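Endo-beta-1,4-glucanase (cellulase B) (Bacillus halodurans, PDB 4V2X) probably hydrolyses beta-1,4-glucans as a tri-modular family 5 glycoside hydrolase, its family 46 carbohydrate-binding module probably aiding attack on xyloglucan or beta-1,3-1,4-glucans. Local coordinates at residues M65-N70 against G102-R107; D143-I148 against K189-S194. One frame throughout, in Å; residues are numbered along the deposited sequence.

Interaction 1 (M65-N70 against G102-R107); sequences MQPGWN and GYKSIR
Pro67 O is gripped chiefly by Lys104 N, at 2.8 Å and nearly along the C=O axis; Ser105 N adds a long, weak bond to the same oxygen, and the CA-H of Tyr103 also leans on it. Two residues back, Met65 O takes a 2.7 Å bond from Ser105 OG, a donor tilted out of the carbonyl plane. With chi1 at 58°, Ser105 holds OG between its own backbone N and carbonyl carbon, which also sets the hydroxyl 3.2 Å from Gly68 CA. A CB on Gly68 would run into that oxygen, so the register leaves no room for a side chain there. From here the two strands run parallel. Trp69 N reaches Ser105 O, and Trp69 O receives Arg107 N at 2.9 Å. These are the first two strands of a (beta/alpha)8 barrel, joined by a beta-alpha-beta crossover through helix 92-100. Trp69 and Ile106 point to the sheet face covered by that helix, where Ile106 CD1 comes to the edge of the indole, 3.9 Å from Trp69 CZ3. Trp69 CB sits over one face of the Tyr103 ring, 3.9 Å from its centroid, while the five-membered ring of the indole and the Tyr103 ring are inclined at 48°. On the other face, Asn70 and Arg107 lie side by side. Arg107 keeps an extended chain, with CG anti to N (chi1 -176°), and NH1 meets Asn70 OD1 at 2.9 Å within the guanidinium plane. The remaining guanidinium partners come from farther round the barrel: NE pairs with Glu193, NH2 with Asn196, and NH1 also with Glu319. Asn70 ND2 is held by Gly318 O and Leu357 O, which leaves the amide little freedom to turn.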
loop_
_atom_site.group_PDB
_atom_site.type_symbol
_atom_site.label_atom_id
_atom_site.label_comp_id
_atom_site.label_asym_id
_atom_site.label_seq_id
_atom_site.Cartn_x
_atom_site.Cartn_y
_atom_site.Cartn_z
ATOM N N MET A 65 -27.397 10.599 -11.442
ATOM C CA MET A 65 -27.274 11.588 -10.364
ATOM C C MET A 65 -27.065 13.028 -10.852
ATOM O O MET A 65 -27.261 13.967 -10.081
ATOM C CB MET A 65 -26.102 11.241 -9.443
ATOM C CG MET A 65 -26.225 9.941 -8.677
ATOM S SD MET A 65 -24.675 9.498 -7.862
ATOM C CE MET A 65 -24.477 10.877 -6.738
ATOM N N GLN A 66 -26.639 13.202 -12.100
ATOM C CA GLN A 66 -26.230 14.521 -12.604
ATOM C C GLN A 66 -27.436 15.447 -12.802
ATOM O O GLN A 66 -28.389 15.031 -13.454
ATOM C CB GLN A 66 -25.511 14.344 -13.938
ATOM C CG GLN A 66 -24.852 15.604 -14.462
ATOM C CD GLN A 66 -23.501 15.825 -13.830
ATOM O OE1 GLN A 66 -23.402 16.060 -12.626
ATOM N NE2 GLN A 66 -22.448 15.739 -14.636
ATOM N N PRO A 67 -27.445 16.680 -12.277
ATOM C CA PRO A 67 -26.415 17.280 -11.444
ATOM C C PRO A 67 -26.786 17.211 -9.971
ATOM O O PRO A 67 -27.959 17.046 -9.639
ATOM C CB PRO A 67 -26.455 18.737 -11.889
ATOM C CG PRO A 67 -27.906 18.971 -12.142
ATOM C CD PRO A 67 -28.460 17.674 -12.667
ATOM N N GLY A 68 -25.800 17.409 -9.101
ATOM C CA GLY A 68 -26.004 17.296 -7.661
ATOM C C GLY A 68 -25.815 18.583 -6.882
ATOM O O GLY A 68 -25.235 19.553 -7.376
ATOM N N TRP A 69 -26.286 18.565 -5.639
ATOM C CA TRP A 69 -26.245 19.724 -4.759
ATOM C C TRP A 69 -25.973 19.258 -3.330
ATOM O O TRP A 69 -26.523 18.241 -2.897
ATOM C CB TRP A 69 -27.594 20.434 -4.858
ATOM C CG TRP A 69 -27.752 21.685 -4.057
ATOM C CD1 TRP A 69 -27.392 22.944 -4.430
ATOM C CD2 TRP A 69 -28.370 21.808 -2.774
ATOM N NE1 TRP A 69 -27.734 23.844 -3.454
ATOM C CE2 TRP A 69 -28.334 23.174 -2.425
ATOM C CE3 TRP A 69 -28.954 20.899 -1.882
ATOM C CZ2 TRP A 69 -28.852 23.651 -1.225
ATOM C CZ3 TRP A 69 -29.472 21.375 -0.691
ATOM C CH2 TRP A 69 -29.413 22.740 -0.371
ATOM N N ASN A 70 -25.116 19.984 -2.615
ATOM C CA ASN A 70 -24.829 19.704 -1.206
ATOM C C ASN A 70 -25.692 20.548 -0.285
ATOM O O ASN A 70 -25.773 21.765 -0.445
ATOM C CB ASN A 70 -23.380 20.032 -0.835
ATOM C CG ASN A 70 -22.401 18.949 -1.222
ATOM O OD1 ASN A 70 -22.016 18.125 -0.395
ATOM N ND2 ASN A 70 -21.954 18.971 -2.474
ATOM N N GLY A 102 -33.787 21.371 -10.881
ATOM C CA GLY A 102 -33.243 20.402 -11.832
ATOM C C GLY A 102 -32.162 19.487 -11.275
ATOM O O GLY A 102 -31.601 18.672 -12.011
ATOM N N TYR A 103 -31.870 19.615 -9.983
ATOM C CA TYR A 103 -30.924 18.717 -9.325
ATOM C C TYR A 103 -31.515 17.320 -9.200
ATOM O O TYR A 103 -32.695 17.163 -8.881
ATOM C CB TYR A 103 -30.475 19.288 -7.970
ATOM C CG TYR A 103 -29.585 20.498 -8.163
ATOM C CD1 TYR A 103 -28.263 20.346 -8.562
ATOM C CD2 TYR A 103 -30.075 21.791 -8.000
ATOM C CE1 TYR A 103 -27.450 21.443 -8.774
ATOM C CE2 TYR A 103 -29.267 22.900 -8.216
ATOM C CZ TYR A 103 -27.958 22.722 -8.601
ATOM O OH TYR A 103 -27.143 23.811 -8.824
ATOM N N LYS A 104 -30.691 16.317 -9.498
ATOM C CA LYS A 104 -31.103 14.915 -9.499
ATOM C C LYS A 104 -30.504 14.143 -8.319
ATOM O O LYS A 104 -30.873 12.997 -8.067
ATOM C CB LYS A 104 -30.686 14.244 -10.810
ATOM C CG LYS A 104 -31.341 14.807 -12.072
ATOM C CD LYS A 104 -32.840 14.582 -12.099
ATOM C CE LYS A 104 -33.445 15.060 -13.413
ATOM N NZ LYS A 104 -34.935 14.973 -13.403
ATOM N N SER A 105 -29.581 14.773 -7.601
ATOM C CA SER A 105 -28.968 14.153 -6.438
ATOM C C SER A 105 -28.651 15.207 -5.383
ATOM O O SER A 105 -28.429 16.385 -5.692
ATOM C CB SER A 105 -27.704 13.391 -6.830
ATOM O OG SER A 105 -26.764 14.243 -7.462
ATOM N N ILE A 106 -28.660 14.765 -4.132
ATOM C CA ILE A 106 -28.353 15.627 -3.004
ATOM C C ILE A 106 -27.373 14.908 -2.095
ATOM O O ILE A 106 -27.567 13.737 -1.768
ATOM C CB ILE A 106 -29.623 16.046 -2.227
ATOM C CG1 ILE A 106 -29.263 17.000 -1.083
ATOM C CG2 ILE A 106 -30.378 14.835 -1.689
ATOM C CD1 ILE A 106 -30.467 17.609 -0.397
ATOM N N ARG A 107 -26.303 15.604 -1.727
ATOM C CA ARG A 107 -25.376 15.115 -0.715
ATOM C C ARG A 107 -25.770 15.751 0.610
ATOM O O ARG A 107 -25.915 16.979 0.699
ATOM C CB ARG A 107 -23.938 15.487 -1.094
ATOM C CG ARG A 107 -22.866 14.953 -0.154
ATOM C CD ARG A 107 -21.541 14.905 -0.891
ATOM N NE ARG A 107 -20.369 14.493 -0.109
ATOM C CZ ARG A 107 -19.553 15.315 0.553
ATOM N NH1 ARG A 107 -19.802 16.621 0.620
ATOM N NH2 ARG A 107 -18.484 14.823 1.174
#

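Interaction 2 (D143-I148 against K189-S194); sequences DLYVMI and KLMFES
Lys189 lays its chain across the Tyr145 ring, with CE above the ring centre, 3.8 Å from the centroid. A bend at chi3 (75°) carries NZ on past the ring, still over its face in a cation-pi contact, NZ 4.8 Å from the Tyr145 ring centroid, to Asp143. There NZ makes a 2.6 Å salt bridge with Asp143 OD1 and a 2.9 Å hydrogen bond to Asp143 O, arriving from well above that carbonyl plane. A water bonded to Leu144 O adds a weak link to the same ammonium. Tyr145 is steadied from its far end by Asp64, which bonds its OH. With an alanine here, the lysine chain would probably lose the surface it rests on and its ammonium would be less firmly aimed at Asp143.

Beyond this clasp, the third and fourth strands of the barrel pair in parallel. Met191 N points almost straight at Val146 O, 2.8 Å away, and Ile148 O takes Glu193 N. Val146 CG1 packs on Leu190 CD1 at 3.7 Å, and Ile148 lies alongside the Phe192 ring, on the face covered by helices 126-141 and 165-183. Inside the barrel, Met147 CB meets Met191 CG at 3.8 Å, and Met147 SD touches Glu193 OE1 at 3.4 Å. The chemistry thus differs from end to end: at the strands' start a carboxylate, a carbonyl and an aromatic face would together be likely to stabilise a charged lysine, whereas inside the barrel one thioether, that of Met147, lies against a carboxylate whose orientation is probably fixed by Arg107 and Asn149, both bonded to OE1.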
loop_
_atom_site.group_PDB
_atom_site.type_symbol
_atom_site.label_atom_id
_atom_site.label_comp_id
_atom_site.label_asym_id
_atom_site.label_seq_id
_atom_site.Cartn_x
_atom_site.Cartn_y
_atom_site.Cartn_z
ATOM N N ASP A 143 -37.583 11.864 -5.616
ATOM C CA ASP A 143 -36.918 11.096 -6.663
ATOM C C ASP A 143 -35.425 11.391 -6.804
ATOM O O ASP A 143 -34.828 11.109 -7.848
ATOM C CB ASP A 143 -37.612 11.314 -8.017
ATOM C CG ASP A 143 -37.333 10.198 -8.993
ATOM O OD1 ASP A 143 -37.106 9.053 -8.542
ATOM O OD2 ASP A 143 -37.332 10.467 -10.214
ATOM N N LEU A 144 -34.825 11.950 -5.755
ATOM C CA LEU A 144 -33.403 12.247 -5.763
ATOM C C LEU A 144 -32.592 11.057 -5.291
ATOM O O LEU A 144 -33.053 10.258 -4.484
ATOM C CB LEU A 144 -33.103 13.435 -4.846
ATOM C CG LEU A 144 -33.854 14.730 -5.146
ATOM C CD1 LEU A 144 -33.583 15.758 -4.061
ATOM C CD2 LEU A 144 -33.465 15.271 -6.511
ATOM N N TYR A 145 -31.371 10.959 -5.809
ATOM C CA TYR A 145 -30.331 10.130 -5.204
ATOM C C TYR A 145 -29.848 10.894 -3.983
ATOM O O TYR A 145 -29.910 12.127 -3.955
ATOM C CB TYR A 145 -29.160 9.910 -6.174
ATOM C CG TYR A 145 -29.521 9.038 -7.344
ATOM C CD1 TYR A 145 -30.167 9.567 -8.456
ATOM C CD2 TYR A 145 -29.239 7.678 -7.334
ATOM C CE1 TYR A 145 -30.524 8.765 -9.527
ATOM C CE2 TYR A 145 -29.595 6.868 -8.397
ATOM C CZ TYR A 145 -30.238 7.414 -9.490
ATOM O OH TYR A 145 -30.588 6.602 -10.551
ATOM N N VAL A 146 -29.365 10.164 -2.984
ATOM C CA VAL A 146 -28.933 10.750 -1.723
ATOM C C VAL A 146 -27.605 10.144 -1.289
ATOM O O VAL A 146 -27.438 8.927 -1.304
ATOM C CB VAL A 146 -29.968 10.492 -0.604
ATOM C CG1 VAL A 146 -29.516 11.132 0.703
ATOM C CG2 VAL A 146 -31.341 11.001 -1.012
ATOM N N MET A 147 -26.669 10.994 -0.875
ATOM C CA MET A 147 -25.401 10.531 -0.312
ATOM C C MET A 147 -25.283 11.043 1.107
ATOM O O MET A 147 -25.417 12.240 1.341
ATOM C CB MET A 147 -24.212 11.044 -1.137
ATOM C CG MET A 147 -22.850 10.501 -0.711
ATOM S SD MET A 147 -21.431 11.248 -1.555
ATOM C CE MET A 147 -21.909 11.108 -3.275
ATOM N N ILE A 148 -25.038 10.136 2.051
ATOM C CA ILE A 148 -24.722 10.521 3.417
ATOM C C ILE A 148 -23.320 10.023 3.747
ATOM O O ILE A 148 -22.800 9.106 3.096
ATOM C CB ILE A 148 -25.721 9.962 4.456
ATOM C CG1 ILE A 148 -25.747 8.433 4.424
ATOM C CG2 ILE A 148 -27.112 10.551 4.226
ATOM C CD1 ILE A 148 -26.544 7.824 5.559
ATOM N N LYS A 189 -30.993 4.081 -4.125
ATOM C CA LYS A 189 -30.731 5.481 -4.488
ATOM C C LYS A 189 -30.091 6.252 -3.327
ATOM O O LYS A 189 -29.533 7.337 -3.534
ATOM C CB LYS A 189 -32.011 6.170 -4.955
ATOM C CG LYS A 189 -32.530 5.588 -6.262
ATOM C CD LYS A 189 -33.777 6.291 -6.755
ATOM C CE LYS A 189 -33.457 7.646 -7.347
ATOM N NZ LYS A 189 -34.654 8.211 -8.028
ATOM N N LEU A 190 -30.191 5.702 -2.117
ATOM C CA LEU A 190 -29.381 6.157 -0.978
ATOM C C LEU A 190 -28.027 5.445 -1.023
ATOM O O LEU A 190 -27.967 4.208 -1.013
ATOM C CB LEU A 190 -30.077 5.858 0.357
ATOM C CG LEU A 190 -29.286 6.148 1.640
ATOM C CD1 LEU A 190 -28.916 7.625 1.751
ATOM C CD2 LEU A 190 -30.077 5.697 2.860
ATOM N N MET A 191 -26.952 6.224 -1.105
ATOM C CA MET A 191 -25.591 5.684 -1.114
ATOM C C MET A 191 -24.813 6.191 0.099
ATOM O O MET A 191 -25.138 7.240 0.655
ATOM C CB MET A 191 -24.867 6.060 -2.413
ATOM C CG MET A 191 -24.475 7.526 -2.528
ATOM S SD MET A 191 -24.284 8.066 -4.238
ATOM C CE MET A 191 -26.006 8.337 -4.661
ATOM N N PHE A 192 -23.798 5.429 0.506
ATOM C CA PHE A 192 -22.956 5.780 1.651
ATOM C C PHE A 192 -21.558 6.183 1.204
ATOM O O PHE A 192 -20.964 5.513 0.363
ATOM C CB PHE A 192 -22.778 4.586 2.599
ATOM C CG PHE A 192 -24.060 4.001 3.144
ATOM C CD1 PHE A 192 -25.229 4.736 3.233
ATOM C CD2 PHE A 192 -24.061 2.694 3.629
ATOM C CE1 PHE A 192 -26.384 4.171 3.761
ATOM C CE2 PHE A 192 -25.209 2.125 4.156
ATOM C CZ PHE A 192 -26.375 2.863 4.220
ATOM N N GLU A 193 -21.032 7.242 1.819
ATOM C CA GLU A 193 -19.662 7.725 1.601
ATOM C C GLU A 193 -18.885 7.588 2.910
ATOM O O GLU A 193 -19.303 8.100 3.945
ATOM C CB GLU A 193 -19.708 9.185 1.155
ATOM C CG GLU A 193 -18.367 9.886 0.997
ATOM C CD GLU A 193 -18.519 11.388 0.810
ATOM O OE1 GLU A 193 -19.584 11.941 1.161
ATOM O OE2 GLU A 193 -17.572 12.021 0.312
ATOM N N SER A 194 -17.741 6.908 2.858
ATOM C CA SER A 194 -17.036 6.453 4.060
ATOM C C SER A 194 -16.622 7.570 5.019
ATOM O O SER A 194 -16.850 7.470 6.227
ATOM C CB SER A 194 -15.793 5.663 3.651
ATOM O OG SER A 194 -14.930 6.453 2.858
HETATM O O HOH W 1 -35.381 8.510 -5.021
#

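In the fold
Interaction 1 closes before interaction 2 opens along the chain, and their centres are 10 Å apart in the same closed eight-stranded parallel barrel. Interaction 1 joins strands 68-70 and 105-108, interaction 2 joins 145-149 and 190-193, and the seam between them is the pairing of 105-108 with 145-149, where Ile106 N probably bonds to Tyr145 O. Toward the N-terminal end of the barrel the methyl groups of Met65 and Met191 touch, and nearer the C-terminal ends of the strands the salt bridge from Arg107 to Glu193 spans the two contacts. Together they build half the barrel wall of the catalytic module, whose C-terminal strand ends carry the active site in family 5 enzymes.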